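Local atomic coordinates of protein virB8 (Agrobacterium tumefaciens, PDB entry 2CC3), a protein that forms homodimers and is thought to serve the type IV secretion system that directs T-DNA transfer into plant cells. Residues L36-V45 / T125-Y135; G84-R92 / A103-Y112. All blocks are in the same frame, centred on the assembly; numbering follows the deposited sequence.

Both contacts belong to the periplasmic domain of VirB8 and meet at one four-stranded antiparallel sheet. Contact 1 is the more buried: the helical region 36-45 lies against the loop and edge strand 125-135, held by two backbone hydrogen bonds, apolar packing and an asparagine amide stacked on a phenylalanine. Contact 2 joins the two central strands of the sheet, 84-92 and 103-112, through a regular run of backbone hydrogen bonds; threonines and long polar side chains occupy one face, and aromatic and aliphatic ones much of the other, toward helix 6-23. Strand 102-114 connects the two, since Arg111 pairs through its backbone with Thr133 and Ser134.

Contact 1 of 2, residues L36-V45 / T125-Y135; sequences LVSNFSAPMV and TNPGGLVVTSY
Val45 and Phe40 carry the apolar part of this contact. Val45 sets CG1 4.1 Å from both Val132 CG1 and Tyr135 CB, while its other branch, CG2, rests 3.4 Å from Thr133 O; with CG1 anti to the backbone N (chi1 177°), CG2 lies against the corner at Thr133 and CG1 against the residues flanking it. Ala42 CB packs beside Val131 CG1. The Phe40 ring reaches the other way, and the amide of Asn126 stacks over one of its faces, the two planes 29° apart and Asn126 CG 3.5 Å from Phe40 CE2. That amide is fixed by its own segment: Asn126 ND2 donates to Leu130 O at 2.7 Å and Asn126 OD1 accepts from Leu130 N, two bonds that fix the rotation of the amide over the ring and span the type I turn from Asn126 to Gly129. Beyond the ring, Leu36 CD2 touches Thr125 OG1, which is also hydrogen-bonded to Leu122 O. The backbones meet at a single bridge, Ser41 with Val132. Val132 N donates to Phe40 O at 2.7 Å, nearly in line with the carbonyl, whereas Ala42 N approaches Val132 O from above the carbonyl plane at 2.9 Å. Ser41 OG turns back to Val37 O and Tyr18 OH. At the polar edge, a water bridges Asn126 ND2 and, weakly, Asn39 O. Opposite Arg111 the strand inserts an extra residue, Thr133 and Ser134 sharing one partner: a classic beta bulge in the edge strand of this NTF2-like fold, where helices pack against a curved antiparallel sheet.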
loop_
_atom_site.group_PDB
_atom_site.type_symbol
_atom_site.label_atom_id
_atom_site.label_comp_id
_atom_site.label_asym_id
_atom_site.label_seq_id
_atom_site.Cartn_x
_atom_site.Cartn_y
_atom_site.Cartn_z
ATOM N N LEU A 36 -9.224 -2.512 -2.314
ATOM C CA LEU A 36 -8.980 -1.401 -1.391
ATOM C C LEU A 36 -9.710 -0.111 -1.842
ATOM O O LEU A 36 -10.378 0.510 -1.059
ATOM C CB LEU A 36 -7.466 -1.150 -1.176
ATOM C CG LEU A 36 -6.643 -1.795 -0.031
ATOM C CD1 LEU A 36 -5.406 -0.959 0.288
ATOM C CD2 LEU A 36 -7.447 -1.999 1.258
ATOM N N VAL A 37 -9.593 0.265 -3.113
ATOM C CA VAL A 37 -10.298 1.442 -3.619
ATOM C C VAL A 37 -11.805 1.322 -3.372
ATOM O O VAL A 37 -12.408 2.241 -2.834
ATOM C CB VAL A 37 -10.029 1.709 -5.136
ATOM C CG1 VAL A 37 -11.010 2.740 -5.653
ATOM C CG2 VAL A 37 -8.578 2.195 -5.344
ATOM N N SER A 38 -12.390 0.177 -3.743
ATOM C CA SER A 38 -13.854 -0.086 -3.560
ATOM C C SER A 38 -14.323 -0.001 -2.108
ATOM O O SER A 38 -15.395 0.519 -1.823
ATOM C CB SER A 38 -14.228 -1.476 -4.114
ATOM O OG SER A 38 -13.818 -1.634 -5.474
ATOM N N ASN A 39 -13.521 -0.535 -1.189
ATOM C CA ASN A 39 -13.897 -0.577 0.233
ATOM C C ASN A 39 -13.875 0.785 0.909
ATOM O O ASN A 39 -14.630 1.054 1.843
ATOM C CB ASN A 39 -12.986 -1.552 0.983
ATOM C CG ASN A 39 -13.294 -2.988 0.644
ATOM O OD1 ASN A 39 -14.453 -3.345 0.466
ATOM N ND2 ASN A 39 -12.260 -3.819 0.556
ATOM N N PHE A 40 -12.988 1.634 0.411
ATOM C CA PHE A 40 -12.788 2.996 0.878
ATOM C C PHE A 40 -13.883 3.995 0.397
ATOM O O PHE A 40 -13.931 5.127 0.868
ATOM C CB PHE A 40 -11.452 3.504 0.293
ATOM C CG PHE A 40 -10.251 3.430 1.236
ATOM C CD1 PHE A 40 -9.343 2.362 1.166
ATOM C CD2 PHE A 40 -9.973 4.468 2.124
ATOM C CE1 PHE A 40 -8.199 2.298 2.014
ATOM C CE2 PHE A 40 -8.836 4.416 2.974
ATOM C CZ PHE A 40 -7.953 3.332 2.911
ATOM N N SER A 41 -14.721 3.591 -0.565
ATOM C CA SER A 41 -15.624 4.522 -1.255
ATOM C C SER A 41 -17.087 4.317 -0.895
ATOM O O SER A 41 -17.553 3.188 -0.845
ATOM C CB SER A 41 -15.464 4.327 -2.749
ATOM O OG SER A 41 -14.108 4.511 -3.122
ATOM N N ALA A 42 -17.815 5.412 -0.681
ATOM C CA ALA A 42 -19.258 5.368 -0.490
ATOM C C ALA A 42 -19.893 4.953 -1.831
ATOM O O ALA A 42 -19.235 5.045 -2.858
ATOM C CB ALA A 42 -19.782 6.717 0.021
ATOM N N PRO A 43 -21.111 4.364 -1.799
ATOM C CA PRO A 43 -21.807 3.733 -2.941
ATOM C C PRO A 43 -21.640 4.321 -4.357
ATOM O O PRO A 43 -21.318 3.582 -5.278
ATOM C CB PRO A 43 -23.269 3.736 -2.475
ATOM C CG PRO A 43 -23.152 3.395 -1.056
ATOM C CD PRO A 43 -21.882 4.147 -0.554
ATOM N N MET A 44 -21.835 5.606 -4.551
ATOM C CA MET A 44 -21.720 6.180 -5.904
ATOM C C MET A 44 -20.276 6.277 -6.403
ATOM O O MET A 44 -19.962 5.975 -7.564
ATOM C CB MET A 44 -22.319 7.564 -5.909
ATOM C CG MET A 44 -23.539 7.656 -5.063
ATOM S SD MET A 44 -24.670 8.631 -6.016
ATOM C CE MET A 44 -24.879 7.557 -7.406
ATOM N N VAL A 45 -19.401 6.708 -5.508
ATOM C CA VAL A 45 -17.964 6.716 -5.760
ATOM C C VAL A 45 -17.525 5.296 -6.122
ATOM O O VAL A 45 -16.889 5.084 -7.143
ATOM C CB VAL A 45 -17.228 7.325 -4.531
ATOM C CG1 VAL A 45 -15.696 7.302 -4.705
ATOM C CG2 VAL A 45 -17.685 8.707 -4.356
ATOM N N THR A 125 -6.554 -1.732 7.189
ATOM C CA THR A 125 -5.989 -1.075 6.000
ATOM C C THR A 125 -6.455 0.396 5.941
ATOM O O THR A 125 -5.985 1.212 5.123
ATOM C CB THR A 125 -6.411 -1.843 4.735
ATOM O OG1 THR A 125 -7.832 -1.889 4.662
ATOM C CG2 THR A 125 -5.949 -3.269 4.778
ATOM N N ASN A 126 -7.375 0.726 6.840
ATOM C CA ASN A 126 -8.025 2.042 6.914
ATOM C C ASN A 126 -8.203 2.293 8.418
ATOM O O ASN A 126 -9.328 2.263 8.916
ATOM C CB ASN A 126 -9.375 1.972 6.169
ATOM C CG ASN A 126 -10.099 3.291 6.080
ATOM O OD1 ASN A 126 -9.552 4.367 6.373
ATOM N ND2 ASN A 126 -11.356 3.228 5.636
ATOM N N PRO A 127 -7.088 2.487 9.151
ATOM C CA PRO A 127 -7.119 2.779 10.587
ATOM C C PRO A 127 -7.980 3.952 11.021
ATOM O O PRO A 127 -8.516 3.927 12.133
ATOM C CB PRO A 127 -5.636 3.069 10.932
ATOM C CG PRO A 127 -4.925 3.279 9.565
ATOM C CD PRO A 127 -5.698 2.410 8.633
ATOM N N GLY A 128 -8.083 4.991 10.191
ATOM C CA GLY A 128 -8.850 6.179 10.552
ATOM C C GLY A 128 -10.339 6.176 10.190
ATOM O O GLY A 128 -11.046 7.132 10.484
ATOM N N GLY A 129 -10.805 5.136 9.518
ATOM C CA GLY A 129 -12.226 5.004 9.206
ATOM C C GLY A 129 -12.702 5.955 8.117
ATOM O O GLY A 129 -13.866 6.342 8.078
ATOM N N LEU A 130 -11.799 6.290 7.206
ATOM C CA LEU A 130 -12.066 7.206 6.112
ATOM C C LEU A 130 -12.845 6.539 4.986
ATOM O O LEU A 130 -12.485 5.465 4.516
ATOM C CB LEU A 130 -10.751 7.772 5.546
ATOM C CG LEU A 130 -9.907 8.721 6.406
ATOM C CD1 LEU A 130 -8.996 9.554 5.509
ATOM C CD2 LEU A 130 -10.799 9.641 7.289
ATOM N N VAL A 131 -13.910 7.187 4.550
ATOM C CA VAL A 131 -14.633 6.748 3.361
ATOM C C VAL A 131 -14.708 7.938 2.445
ATOM O O VAL A 131 -14.982 9.039 2.903
ATOM C CB VAL A 131 -16.056 6.291 3.718
ATOM C CG1 VAL A 131 -16.750 5.595 2.528
ATOM C CG2 VAL A 131 -15.993 5.399 4.930
ATOM N N VAL A 132 -14.445 7.713 1.160
ATOM C CA VAL A 132 -14.594 8.768 0.138
ATOM C C VAL A 132 -16.011 8.851 -0.430
ATOM O O VAL A 132 -16.477 7.937 -1.110
ATOM C CB VAL A 132 -13.585 8.606 -1.019
ATOM C CG1 VAL A 132 -13.716 9.784 -2.036
ATOM C CG2 VAL A 132 -12.158 8.494 -0.443
ATOM N N THR A 133 -16.642 9.994 -0.178
ATOM C CA THR A 133 -18.051 10.288 -0.525
ATOM C C THR A 133 -18.262 11.075 -1.835
ATOM O O THR A 133 -19.357 11.020 -2.448
ATOM C CB THR A 133 -18.717 11.082 0.613
ATOM O OG1 THR A 133 -17.937 12.251 0.922
ATOM C CG2 THR A 133 -18.821 10.214 1.826
ATOM N N SER A 134 -17.225 11.814 -2.245
ATOM C CA SER A 134 -17.117 12.372 -3.584
ATOM C C SER A 134 -15.665 12.395 -4.106
ATOM O O SER A 134 -14.708 12.614 -3.347
ATOM C CB SER A 134 -17.754 13.762 -3.650
ATOM O OG SER A 134 -17.607 14.282 -4.957
ATOM N N TYR A 135 -15.520 12.153 -5.405
ATOM C CA TYR A 135 -14.223 12.059 -6.051
ATOM C C TYR A 135 -14.278 12.422 -7.524
ATOM O O TYR A 135 -14.946 11.756 -8.303
ATOM C CB TYR A 135 -13.699 10.645 -6.010
ATOM C CG TYR A 135 -12.279 10.524 -6.542
ATOM C CD1 TYR A 135 -11.188 10.764 -5.698
ATOM C CD2 TYR A 135 -12.025 10.158 -7.881
ATOM C CE1 TYR A 135 -9.876 10.621 -6.162
ATOM C CE2 TYR A 135 -10.744 10.037 -8.341
ATOM C CZ TYR A 135 -9.659 10.249 -7.464
ATOM O OH TYR A 135 -8.334 10.136 -7.887
HETATM O O HOH W 1 -12.537 0.715 4.104
#

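Contact 2 of 2, residues G84-R92 / A103-Y112; sequences GVQQIRYKR and ASTWTATVRY
Tyr90 and the five-membered ring of Trp106 lie almost parallel, planes 9° apart, but are displaced so that there is little ring-on-ring contact; Trp106 CB, 3.6 Å from the ring centroid, covers one face of Tyr90 in a CH-pi contact, and Ala108 N lies at the edge of that ring. Tyr90 CG sits between its backbone N and carbonyl carbon (chi1 60°), which swings the phenol across strand 102-114, so that its OH hydrogen-bonds Thr137 OG1 on strand 130-139. Over one face of the Arg92 guanidinium comes Trp106 CZ2, the planes 57° apart, and Trp106 NE1 donates to Ser104 OG at 3.1 Å. At the far end, Gly84 CA lies over a face of the Tyr112 ring. These strands form a beta hairpin at the centre of the antiparallel sheet, where hydrogen-bonded pairs such as Ile88 with Ala108 alternate with non-hydrogen-bonded pairs such as Gln87 with Thr109. Their side chains take opposite faces: Ile88 reaches Val19 of helix 6-23, while Gln87 NE2 donates to Thr109 OG1 at 3.1 Å. On this second face, Thr105 CG2 sits 3.3 Å from Arg89 CZ, over the guanidinium centre; Thr107 OG1 lies at the guanidinium edge, taking a weak hydrogen bond from Arg89 NE, and Arg89 NH2 forms a salt bridge with Asp140 OD2.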
loop_
_atom_site.group_PDB
_atom_site.type_symbol
_atom_site.label_atom_id
_atom_site.label_comp_id
_atom_site.label_asym_id
_atom_site.label_seq_id
_atom_site.Cartn_x
_atom_site.Cartn_y
_atom_site.Cartn_z
ATOM N N GLY A 84 -13.342 18.046 5.442
ATOM C CA GLY A 84 -13.841 16.934 4.642
ATOM C C GLY A 84 -13.612 16.991 3.135
ATOM O O GLY A 84 -14.157 16.154 2.409
ATOM N N VAL A 85 -12.827 17.973 2.673
ATOM C CA VAL A 85 -12.445 18.163 1.253
ATOM C C VAL A 85 -10.922 18.430 1.162
ATOM O O VAL A 85 -10.365 19.259 1.883
ATOM C CB VAL A 85 -13.284 19.299 0.518
ATOM C CG1 VAL A 85 -13.102 19.258 -1.011
ATOM C CG2 VAL A 85 -14.780 19.125 0.793
ATOM N N GLN A 86 -10.246 17.662 0.323
ATOM C CA GLN A 86 -8.846 17.837 0.128
ATOM C C GLN A 86 -8.635 17.810 -1.383
ATOM O O GLN A 86 -9.332 17.054 -2.097
ATOM C CB GLN A 86 -8.036 16.738 0.844
ATOM C CG GLN A 86 -6.597 17.167 1.187
ATOM C CD GLN A 86 -5.810 16.141 2.046
ATOM O OE1 GLN A 86 -5.353 15.104 1.537
ATOM N NE2 GLN A 86 -5.617 16.462 3.338
ATOM N N GLN A 87 -7.738 18.673 -1.868
ATOM C CA GLN A 87 -7.280 18.558 -3.234
ATOM C C GLN A 87 -5.866 18.028 -3.225
ATOM O O GLN A 87 -5.040 18.436 -2.401
ATOM C CB GLN A 87 -7.374 19.900 -3.983
ATOM C CG GLN A 87 -8.791 20.241 -4.363
ATOM C CD GLN A 87 -8.919 21.491 -5.197
ATOM O OE1 GLN A 87 -8.753 22.609 -4.705
ATOM N NE2 GLN A 87 -9.247 21.314 -6.462
ATOM N N ILE A 88 -5.600 17.112 -4.152
ATOM C CA ILE A 88 -4.307 16.442 -4.262
ATOM C C ILE A 88 -3.758 16.548 -5.664
ATOM O O ILE A 88 -4.338 15.979 -6.603
ATOM C CB ILE A 88 -4.421 14.942 -3.887
ATOM C CG1 ILE A 88 -4.894 14.793 -2.446
ATOM C CG2 ILE A 88 -3.083 14.237 -4.107
ATOM C CD1 ILE A 88 -5.154 13.389 -2.039
ATOM N N ARG A 89 -2.631 17.250 -5.798
ATOM C CA ARG A 89 -1.945 17.388 -7.065
ATOM C C ARG A 89 -0.953 16.238 -7.203
ATOM O O ARG A 89 -0.237 15.944 -6.252
ATOM C CB ARG A 89 -1.199 18.721 -7.119
ATOM C CG ARG A 89 -0.867 19.191 -8.523
ATOM C CD ARG A 89 -1.729 20.379 -8.973
ATOM N NE ARG A 89 -1.792 20.493 -10.440
ATOM C CZ ARG A 89 -0.819 20.961 -11.214
ATOM N NH1 ARG A 89 0.342 21.354 -10.720
ATOM N NH2 ARG A 89 -0.996 21.011 -12.514
ATOM N N TYR A 90 -0.915 15.586 -8.372
ATOM C CA TYR A 90 -0.028 14.461 -8.582
ATOM C C TYR A 90 0.365 14.414 -10.021
ATOM O O TYR A 90 -0.364 14.888 -10.866
ATOM C CB TYR A 90 -0.672 13.106 -8.146
ATOM C CG TYR A 90 -1.946 12.734 -8.871
ATOM C CD1 TYR A 90 -1.928 11.881 -9.953
ATOM C CD2 TYR A 90 -3.174 13.255 -8.464
ATOM C CE1 TYR A 90 -3.084 11.564 -10.630
ATOM C CE2 TYR A 90 -4.326 12.942 -9.117
ATOM C CZ TYR A 90 -4.286 12.103 -10.213
ATOM O OH TYR A 90 -5.464 11.787 -10.868
ATOM N N LYS A 91 1.534 13.847 -10.278
ATOM C CA LYS A 91 2.029 13.578 -11.611
ATOM C C LYS A 91 1.751 12.146 -11.962
ATOM O O LYS A 91 1.988 11.237 -11.144
ATOM C CB LYS A 91 3.540 13.816 -11.644
ATOM C CG LYS A 91 4.212 13.500 -12.981
ATOM C CD LYS A 91 5.624 14.082 -12.982
ATOM C CE LYS A 91 6.515 13.500 -14.093
ATOM N NZ LYS A 91 7.572 12.557 -13.594
ATOM N N ARG A 92 1.284 11.935 -13.195
ATOM C CA ARG A 92 0.910 10.613 -13.668
ATOM C C ARG A 92 1.736 10.229 -14.896
ATOM O O ARG A 92 1.767 10.953 -15.880
ATOM C CB ARG A 92 -0.576 10.584 -13.988
ATOM C CG ARG A 92 -1.259 9.237 -13.790
ATOM C CD ARG A 92 -1.647 8.680 -15.122
ATOM N NE ARG A 92 -3.054 8.324 -15.184
ATOM C CZ ARG A 92 -3.841 8.508 -16.246
ATOM N NH1 ARG A 92 -3.377 9.087 -17.357
ATOM N NH2 ARG A 92 -5.112 8.126 -16.187
ATOM N N ALA A 103 4.235 11.718 -19.362
ATOM C CA ALA A 103 3.789 12.247 -18.076
ATOM C C ALA A 103 2.803 13.422 -18.207
ATOM O O ALA A 103 2.806 14.149 -19.210
ATOM C CB ALA A 103 4.987 12.643 -17.230
ATOM N N SER A 104 1.951 13.569 -17.191
ATOM C CA SER A 104 0.957 14.642 -17.093
ATOM C C SER A 104 0.621 14.872 -15.621
ATOM O O SER A 104 0.759 13.950 -14.814
ATOM C CB SER A 104 -0.312 14.273 -17.847
ATOM O OG SER A 104 -0.809 13.029 -17.371
ATOM N N THR A 105 0.162 16.085 -15.288
ATOM C CA THR A 105 -0.177 16.477 -13.912
ATOM C C THR A 105 -1.690 16.679 -13.724
ATOM O O THR A 105 -2.380 17.111 -14.626
ATOM C CB THR A 105 0.651 17.713 -13.457
ATOM O OG1 THR A 105 2.052 17.439 -13.638
ATOM C CG2 THR A 105 0.430 18.013 -11.993
ATOM N N TRP A 106 -2.184 16.362 -12.525
ATOM C CA TRP A 106 -3.615 16.231 -12.236
ATOM C C TRP A 106 -3.935 16.829 -10.876
ATOM O O TRP A 106 -3.074 16.963 -10.028
ATOM C CB TRP A 106 -4.028 14.735 -12.208
ATOM C CG TRP A 106 -3.932 13.910 -13.516
ATOM C CD1 TRP A 106 -2.799 13.488 -14.143
ATOM C CD2 TRP A 106 -5.025 13.358 -14.267
ATOM N NE1 TRP A 106 -3.111 12.731 -15.256
ATOM C CE2 TRP A 106 -4.472 12.643 -15.358
ATOM C CE3 TRP A 106 -6.429 13.434 -14.145
ATOM C CZ2 TRP A 106 -5.266 11.991 -16.317
ATOM C CZ3 TRP A 106 -7.233 12.772 -15.096
ATOM C CH2 TRP A 106 -6.646 12.048 -16.160
ATOM N N THR A 107 -5.193 17.183 -10.653
ATOM C CA THR A 107 -5.622 17.580 -9.332
ATOM C C THR A 107 -6.809 16.664 -8.981
ATOM O O THR A 107 -7.836 16.711 -9.665
ATOM C CB THR A 107 -6.064 19.055 -9.299
ATOM O OG1 THR A 107 -5.015 19.889 -9.806
ATOM C CG2 THR A 107 -6.428 19.503 -7.885
ATOM N N ALA A 108 -6.681 15.822 -7.955
ATOM C CA ALA A 108 -7.875 15.115 -7.478
ATOM C C ALA A 108 -8.578 15.977 -6.442
ATOM O O ALA A 108 -7.920 16.593 -5.586
ATOM C CB ALA A 108 -7.528 13.676 -6.900
ATOM N N THR A 109 -9.906 16.057 -6.532
ATOM C CA THR A 109 -10.712 16.674 -5.475
ATOM C C THR A 109 -11.422 15.576 -4.680
ATOM O O THR A 109 -12.205 14.810 -5.243
ATOM C CB THR A 109 -11.701 17.771 -6.029
ATOM O OG1 THR A 109 -10.952 18.727 -6.791
ATOM C CG2 THR A 109 -12.384 18.509 -4.889
ATOM N N VAL A 110 -11.133 15.500 -3.376
ATOM C CA VAL A 110 -11.581 14.351 -2.558
ATOM C C VAL A 110 -12.341 14.811 -1.325
ATOM O O VAL A 110 -11.770 15.450 -0.446
ATOM C CB VAL A 110 -10.411 13.413 -2.129
ATOM C CG1 VAL A 110 -10.941 12.171 -1.377
ATOM C CG2 VAL A 110 -9.578 12.967 -3.350
ATOM N N ARG A 111 -13.637 14.500 -1.287
ATOM C CA ARG A 111 -14.460 14.681 -0.094
ATOM C C ARG A 111 -14.543 13.344 0.647
ATOM O O ARG A 111 -14.718 12.277 0.039
ATOM C CB ARG A 111 -15.885 15.198 -0.464
ATOM C CG ARG A 111 -16.710 15.688 0.734
ATOM C CD ARG A 111 -18.190 15.945 0.423
ATOM N NE ARG A 111 -18.350 17.142 -0.386
ATOM C CZ ARG A 111 -18.347 18.384 0.093
ATOM N NH1 ARG A 111 -18.195 18.618 1.397
ATOM N NH2 ARG A 111 -18.473 19.406 -0.747
ATOM N N TYR A 112 -14.440 13.399 1.961
ATOM C CA TYR A 112 -14.402 12.172 2.743
ATOM C C TYR A 112 -15.195 12.417 4.009
ATOM O O TYR A 112 -15.337 13.562 4.422
ATOM C CB TYR A 112 -12.928 11.784 3.073
ATOM C CG TYR A 112 -12.203 12.793 3.964
ATOM C CD1 TYR A 112 -12.175 12.625 5.344
ATOM C CD2 TYR A 112 -11.548 13.913 3.422
ATOM C CE1 TYR A 112 -11.550 13.533 6.153
ATOM C CE2 TYR A 112 -10.876 14.831 4.249
ATOM C CZ TYR A 112 -10.898 14.626 5.607
ATOM O OH TYR A 112 -10.284 15.506 6.482
HETATM O O HOH W 2 0.037 10.046 -18.026
#